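Local coordinates for second substrate binding domain of putative amino acid ABC transporter (Streptococcus pneumoniae, PDB 4OEN), which probably captures an amino acid outside the membrane and delivers it to the permease of its ABC transporter, at residues Met30-Ala35 / Glu199-Gly204; Lys38-Glu43 / Leu205-Ala210. All blocks are in the same frame, centred on the assembly; numbering follows the deposited sequence.

How the contacts relate
Both contacts join the same two helices, 28-40 and 195-210, in one lobe of a type II periplasmic binding protein fold, and their centres lie about 5 Å apart. Contact 1 (30-35 with 199-204) is the core half: L32, I33 and F201 are all buried and meet by apolar touching alone. Contact 2 (38-43 with 205-210) lies nearer the surface, where the Q40 and N207 amides both donate to D39 and to a sulfate. The two halves abut at G204, whose CA sits 3.5 Å from D39 OD2, and at M200, whose O is 3.3 Å from Q40 CG. Chemistry thus shifts from hydrocarbon inside to amide and carboxylate outside.

Contact 1: Met30-Ala35 / Glu199-Gly204; sequences MELIKA and EMFNNG
F201 reaches from helix 195-210 to L32 and I33 on helix 28-40, an interhelical contact inside one lobe of the type II periplasmic binding protein fold. With its CG anti to the backbone N (chi1 -177°), the phenyl ring extends away from its own helix and bridges a backbone separation of 8.0 Å between the CA atoms of I33 and F201. Both aliphatic side chains cross that of F201 at about a right angle, but they meet different parts of the ring. I33 comes in at the edge, near the ring plane: its CD1 methyl lies 3.9 Å from F201 CD1 and 4.0 Å from F201 CE1. L32 approaches the far end of the ring obliquely, through a single methyl branch. Three buried side chains thus make a wholly apolar junction, with no hydrogen bond between the two segments. Neighbouring elements extend the hydrophobic core: F187 stacks on the F201 ring, I36 of helix 28-40 also touches F201, and I44 and I46 of strand 44-47 pack against I33, tying the helix pair to the sheet. N202 OD1 also lies in plane at the F201 ring edge, on the CD2 side away from I33, and accepts a hydrogen bond from the backbone N of E84. At the oblique approach, L32 CD2 stands 4.0 Å from F201 CZ.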
loop_
_atom_site.group_PDB
_atom_site.type_symbol
_atom_site.label_atom_id
_atom_site.label_comp_id
_atom_site.label_asym_id
_atom_site.label_seq_id
_atom_site.Cartn_x
_atom_site.Cartn_y
_atom_site.Cartn_z
ATOM N N MET A 30 -6.539 -6.566 7.080
ATOM C CA MET A 30 -7.574 -7.313 7.789
ATOM C C MET A 30 -6.982 -8.591 8.333
ATOM O O MET A 30 -7.181 -8.932 9.500
ATOM C CB MET A 30 -8.758 -7.602 6.874
ATOM C CG MET A 30 -9.489 -6.319 6.417
ATOM S SD MET A 30 -10.218 -5.319 7.756
ATOM C CE MET A 30 -8.915 -4.138 8.124
ATOM N N GLU A 31 -6.222 -9.290 7.493
ATOM C CA GLU A 31 -5.612 -10.528 7.945
ATOM C C GLU A 31 -4.563 -10.278 9.021
ATOM O O GLU A 31 -4.463 -11.040 9.978
ATOM C CB GLU A 31 -5.000 -11.288 6.769
ATOM C CG GLU A 31 -6.054 -11.814 5.819
ATOM C CD GLU A 31 -5.557 -12.938 4.924
ATOM O OE1 GLU A 31 -4.777 -13.802 5.387
ATOM O OE2 GLU A 31 -5.959 -12.953 3.751
ATOM N N LEU A 32 -3.778 -9.213 8.856
ATOM C CA LEU A 32 -2.693 -8.926 9.782
ATOM C C LEU A 32 -3.220 -8.556 11.172
ATOM O O LEU A 32 -2.751 -9.084 12.168
ATOM C CB LEU A 32 -1.814 -7.811 9.228
ATOM C CG LEU A 32 -0.687 -7.332 10.140
ATOM C CD1 LEU A 32 0.310 -8.437 10.376
ATOM C CD2 LEU A 32 -0.043 -6.102 9.535
ATOM N N ILE A 33 -4.213 -7.669 11.254
ATOM C CA ILE A 33 -4.672 -7.281 12.586
ATOM C C ILE A 33 -5.328 -8.471 13.305
ATOM O O ILE A 33 -5.141 -8.654 14.507
ATOM C CB ILE A 33 -5.637 -6.063 12.541
ATOM C CG1 ILE A 33 -5.810 -5.483 13.949
ATOM C CG2 ILE A 33 -6.971 -6.399 11.865
ATOM C CD1 ILE A 33 -4.509 -5.036 14.575
ATOM N N LYS A 34 -6.058 -9.301 12.570
ATOM C CA LYS A 34 -6.657 -10.496 13.155
ATOM C C LYS A 34 -5.609 -11.478 13.669
ATOM O O LYS A 34 -5.781 -12.055 14.740
ATOM C CB LYS A 34 -7.548 -11.193 12.138
ATOM C CG LYS A 34 -8.788 -10.396 11.808
ATOM C CD LYS A 34 -9.544 -11.031 10.677
ATOM C CE LYS A 34 -10.595 -10.070 10.159
ATOM N NZ LYS A 34 -11.414 -10.683 9.083
ATOM N N ALA A 35 -4.537 -11.679 12.901
ATOM C CA ALA A 35 -3.470 -12.586 13.339
ATOM C C ALA A 35 -2.727 -12.054 14.559
ATOM O O ALA A 35 -2.296 -12.831 15.430
ATOM C CB ALA A 35 -2.487 -12.844 12.199
ATOM N N GLU A 199 2.179 -1.526 21.776
ATOM C CA GLU A 199 3.134 -2.508 22.285
ATOM C C GLU A 199 2.808 -3.917 21.784
ATOM O O GLU A 199 3.677 -4.627 21.282
ATOM C CB GLU A 199 3.160 -2.496 23.817
ATOM C CG GLU A 199 3.686 -1.213 24.440
ATOM C CD GLU A 199 3.678 -1.240 25.969
ATOM O OE1 GLU A 199 3.686 -2.344 26.561
ATOM O OE2 GLU A 199 3.655 -0.150 26.579
ATOM N N MET A 200 1.546 -4.309 21.904
ATOM C CA MET A 200 1.126 -5.634 21.451
ATOM C C MET A 200 1.154 -5.766 19.933
ATOM O O MET A 200 1.460 -6.841 19.402
ATOM C CB MET A 200 -0.268 -5.958 21.985
ATOM C CG MET A 200 -0.268 -6.185 23.487
ATOM S SD MET A 200 -1.836 -6.770 24.123
ATOM C CE MET A 200 -2.895 -5.362 23.768
ATOM N N PHE A 201 0.834 -4.689 19.218
ATOM C CA PHE A 201 0.899 -4.776 17.768
ATOM C C PHE A 201 2.329 -5.054 17.340
ATOM O O PHE A 201 2.580 -5.931 16.511
ATOM C CB PHE A 201 0.388 -3.500 17.091
ATOM C CG PHE A 201 0.380 -3.581 15.579
ATOM C CD1 PHE A 201 -0.784 -3.917 14.891
ATOM C CD2 PHE A 201 1.533 -3.350 14.851
ATOM C CE1 PHE A 201 -0.789 -4.002 13.500
ATOM C CE2 PHE A 201 1.544 -3.434 13.465
ATOM C CZ PHE A 201 0.372 -3.762 12.786
ATOM N N ASN A 202 3.270 -4.308 17.902
ATOM C CA ASN A 202 4.667 -4.473 17.529
ATOM C C ASN A 202 5.184 -5.857 17.903
ATOM O O ASN A 202 5.949 -6.447 17.154
ATOM C CB ASN A 202 5.529 -3.401 18.182
ATOM C CG ASN A 202 5.292 -2.023 17.588
ATOM O OD1 ASN A 202 4.746 -1.892 16.495
ATOM N ND2 ASN A 202 5.721 -0.994 18.301
ATOM N N ASN A 203 4.786 -6.362 19.069
ATOM C CA ASN A 203 5.211 -7.699 19.479
ATOM C C ASN A 203 4.588 -8.774 18.600
ATOM O O ASN A 203 5.248 -9.750 18.234
ATOM C CB ASN A 203 4.855 -7.951 20.943
ATOM C CG ASN A 203 5.723 -7.156 21.885
ATOM O OD1 ASN A 203 6.797 -6.690 21.504
ATOM N ND2 ASN A 203 5.276 -7.004 23.119
ATOM N N GLY A 204 3.307 -8.601 18.280
ATOM C CA GLY A 204 2.603 -9.530 17.413
ATOM C C GLY A 204 3.232 -9.549 16.029
ATOM O O GLY A 204 3.441 -10.609 15.448
#

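Contact 2: Lys38-Glu43 / Leu205-Ala210; sequences KDQGFE and LANLKA. With SO4 (sulfate ion), chain C.
D39 and N207 join the C-terminal part of helix 28-40 to the last turns of helix 195-210, on the surface of one lobe of the type II periplasmic binding protein fold. D39 directs its CB toward the partner helix, and with CG anti to the backbone N its carboxylate comes up to the N207 amide. N207 ND2 donates to D39 OD2 at 2.9 Å in a nearly straight bond (174°), using the syn lone pair of that oxygen. The acceptor lies in the N207 amide plane, although carboxylate and amide planes are turned 68° apart. Q40 follows, its chain bent at chi2, which brings the amide back beside D39. From there Q40 NE2 donates to the same D39 OD2 at 2.8 Å, on the anti side and tilted out of the carboxylate plane. One carboxylate oxygen is therefore gripped by two amide donors, which should favour its charged form. Q40 NE2 and N207 ND2, 3.4 Å apart, are both donors and do not bond to each other; instead both turn a hydrogen to a sulfate, probably from the crystallisation liquor. Sulfate O3 accepts from Q40 NE2 at 3.2 Å. The same O3 lies 3.0 Å from N207 ND2, whose bond to it is bent to 144°. G41 then leaves the helix with positive phi, and F42 turns into the protein, where its ring meets Y5 edge-to-face and packs on L197 and M200, the M200 CE methyl lying 3.6 Å from F42 CD2.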
loop_
_atom_site.group_PDB
_atom_site.type_symbol
_atom_site.label_atom_id
_atom_site.label_comp_id
_atom_site.label_asym_id
_atom_site.label_seq_id
_atom_site.Cartn_x
_atom_site.Cartn_y
_atom_site.Cartn_z
ATOM N N LYS A 38 -4.911 -12.436 17.704
ATOM C CA LYS A 38 -4.926 -13.813 18.147
ATOM C C LYS A 38 -3.592 -14.202 18.790
ATOM O O LYS A 38 -3.560 -14.917 19.792
ATOM C CB LYS A 38 -5.256 -14.731 16.974
ATOM C CG LYS A 38 -5.348 -16.198 17.362
ATOM C CD LYS A 38 -5.858 -17.040 16.208
ATOM C CE LYS A 38 -6.005 -18.499 16.618
ATOM N NZ LYS A 38 -6.599 -19.326 15.532
ATOM N N ASP A 39 -2.492 -13.721 18.218
ATOM C CA ASP A 39 -1.157 -14.007 18.746
ATOM C C ASP A 39 -0.954 -13.400 20.132
ATOM O O ASP A 39 -0.319 -13.994 21.009
ATOM C CB ASP A 39 -0.093 -13.476 17.781
ATOM C CG ASP A 39 1.321 -13.669 18.303
ATOM O OD1 ASP A 39 1.824 -14.801 18.207
ATOM O OD2 ASP A 39 1.941 -12.695 18.783
ATOM N N GLN A 40 -1.510 -12.208 20.315
ATOM C CA GLN A 40 -1.294 -11.406 21.511
ATOM C C GLN A 40 -2.411 -11.546 22.536
ATOM O O GLN A 40 -2.334 -10.986 23.625
ATOM C CB GLN A 40 -1.147 -9.940 21.112
ATOM C CG GLN A 40 0.125 -9.675 20.348
ATOM C CD GLN A 40 1.346 -9.843 21.213
ATOM O OE1 GLN A 40 1.519 -9.134 22.204
ATOM N NE2 GLN A 40 2.213 -10.790 20.849
ATOM N N GLY A 41 -3.455 -12.274 22.164
ATOM C CA GLY A 41 -4.529 -12.587 23.090
ATOM C C GLY A 41 -5.438 -11.431 23.447
ATOM O O GLY A 41 -5.954 -11.375 24.565
ATOM N N PHE A 42 -5.642 -10.507 22.518
ATOM C CA PHE A 42 -6.707 -9.529 22.718
ATOM C C PHE A 42 -7.817 -9.709 21.690
ATOM O O PHE A 42 -7.640 -10.381 20.674
ATOM C CB PHE A 42 -6.171 -8.084 22.732
ATOM C CG PHE A 42 -5.473 -7.634 21.469
ATOM C CD1 PHE A 42 -6.172 -7.008 20.440
ATOM C CD2 PHE A 42 -4.093 -7.760 21.348
ATOM C CE1 PHE A 42 -5.509 -6.557 19.300
ATOM C CE2 PHE A 42 -3.427 -7.317 20.222
ATOM C CZ PHE A 42 -4.127 -6.721 19.190
ATOM N N GLU A 43 -8.984 -9.166 22.009
ATOM C CA GLU A 43 -10.138 -9.230 21.120
ATOM C C GLU A 43 -10.285 -7.925 20.362
ATOM O O GLU A 43 -9.943 -6.858 20.873
ATOM C CB GLU A 43 -11.420 -9.521 21.903
ATOM C CG GLU A 43 -11.521 -10.935 22.438
ATOM C CD GLU A 43 -12.934 -11.288 22.866
ATOM O OE1 GLU A 43 -13.767 -10.365 22.998
ATOM O OE2 GLU A 43 -13.208 -12.488 23.082
ATOM N N LEU A 205 3.557 -8.367 15.515
ATOM C CA LEU A 205 4.188 -8.265 14.209
ATOM C C LEU A 205 5.526 -9.003 14.189
ATOM O O LEU A 205 5.818 -9.766 13.255
ATOM C CB LEU A 205 4.390 -6.793 13.819
ATOM C CG LEU A 205 5.071 -6.541 12.468
ATOM C CD1 LEU A 205 4.231 -7.070 11.321
ATOM C CD2 LEU A 205 5.339 -5.058 12.277
ATOM N N ALA A 206 6.336 -8.790 15.222
ATOM C CA ALA A 206 7.632 -9.463 15.307
ATOM C C ALA A 206 7.458 -10.977 15.355
ATOM O O ALA A 206 8.198 -11.718 14.704
ATOM C CB ALA A 206 8.410 -8.977 16.524
ATOM N N ASN A 207 6.486 -11.443 16.129
ATOM C CA ASN A 207 6.233 -12.885 16.193
ATOM C C ASN A 207 5.818 -13.452 14.839
ATOM O O ASN A 207 6.298 -14.500 14.423
ATOM C CB ASN A 207 5.159 -13.201 17.232
ATOM C CG ASN A 207 5.642 -12.975 18.648
ATOM O OD1 ASN A 207 6.844 -12.959 18.903
ATOM N ND2 ASN A 207 4.705 -12.811 19.583
ATOM N N LEU A 208 4.926 -12.754 14.144
ATOM C CA LEU A 208 4.466 -13.227 12.840
ATOM C C LEU A 208 5.578 -13.176 11.793
ATOM O O LEU A 208 5.617 -13.991 10.878
ATOM C CB LEU A 208 3.260 -12.406 12.368
ATOM C CG LEU A 208 2.017 -12.558 13.253
ATOM C CD1 LEU A 208 0.894 -11.635 12.768
ATOM C CD2 LEU A 208 1.532 -13.998 13.332
ATOM N N LYS A 209 6.475 -12.207 11.904
ATOM C CA LYS A 209 7.639 -12.199 11.027
ATOM C C LYS A 209 8.552 -13.385 11.338
ATOM O O LYS A 209 9.016 -14.083 10.432
ATOM C CB LYS A 209 8.400 -10.880 11.157
ATOM C CG LYS A 209 7.775 -9.754 10.356
ATOM C CD LYS A 209 8.530 -8.459 10.586
ATOM C CE LYS A 209 7.954 -7.319 9.761
ATOM N NZ LYS A 209 8.699 -6.051 10.027
ATOM N N ALA A 210 8.792 -13.637 12.619
ATOM C CA ALA A 210 9.759 -14.661 13.009
ATOM C C ALA A 210 9.330 -16.066 12.586
ATOM O O ALA A 210 10.178 -16.897 12.264
ATOM C CB ALA A 210 9.986 -14.616 14.511
HETATM S S SO4 C . 4.984 -12.136 23.214
HETATM O O1 SO4 C . 3.880 -13.066 22.983
HETATM O O2 SO4 C . 6.222 -12.888 23.407
HETATM O O3 SO4 C . 5.130 -11.243 22.071
HETATM O O4 SO4 C . 4.706 -11.344 24.409
#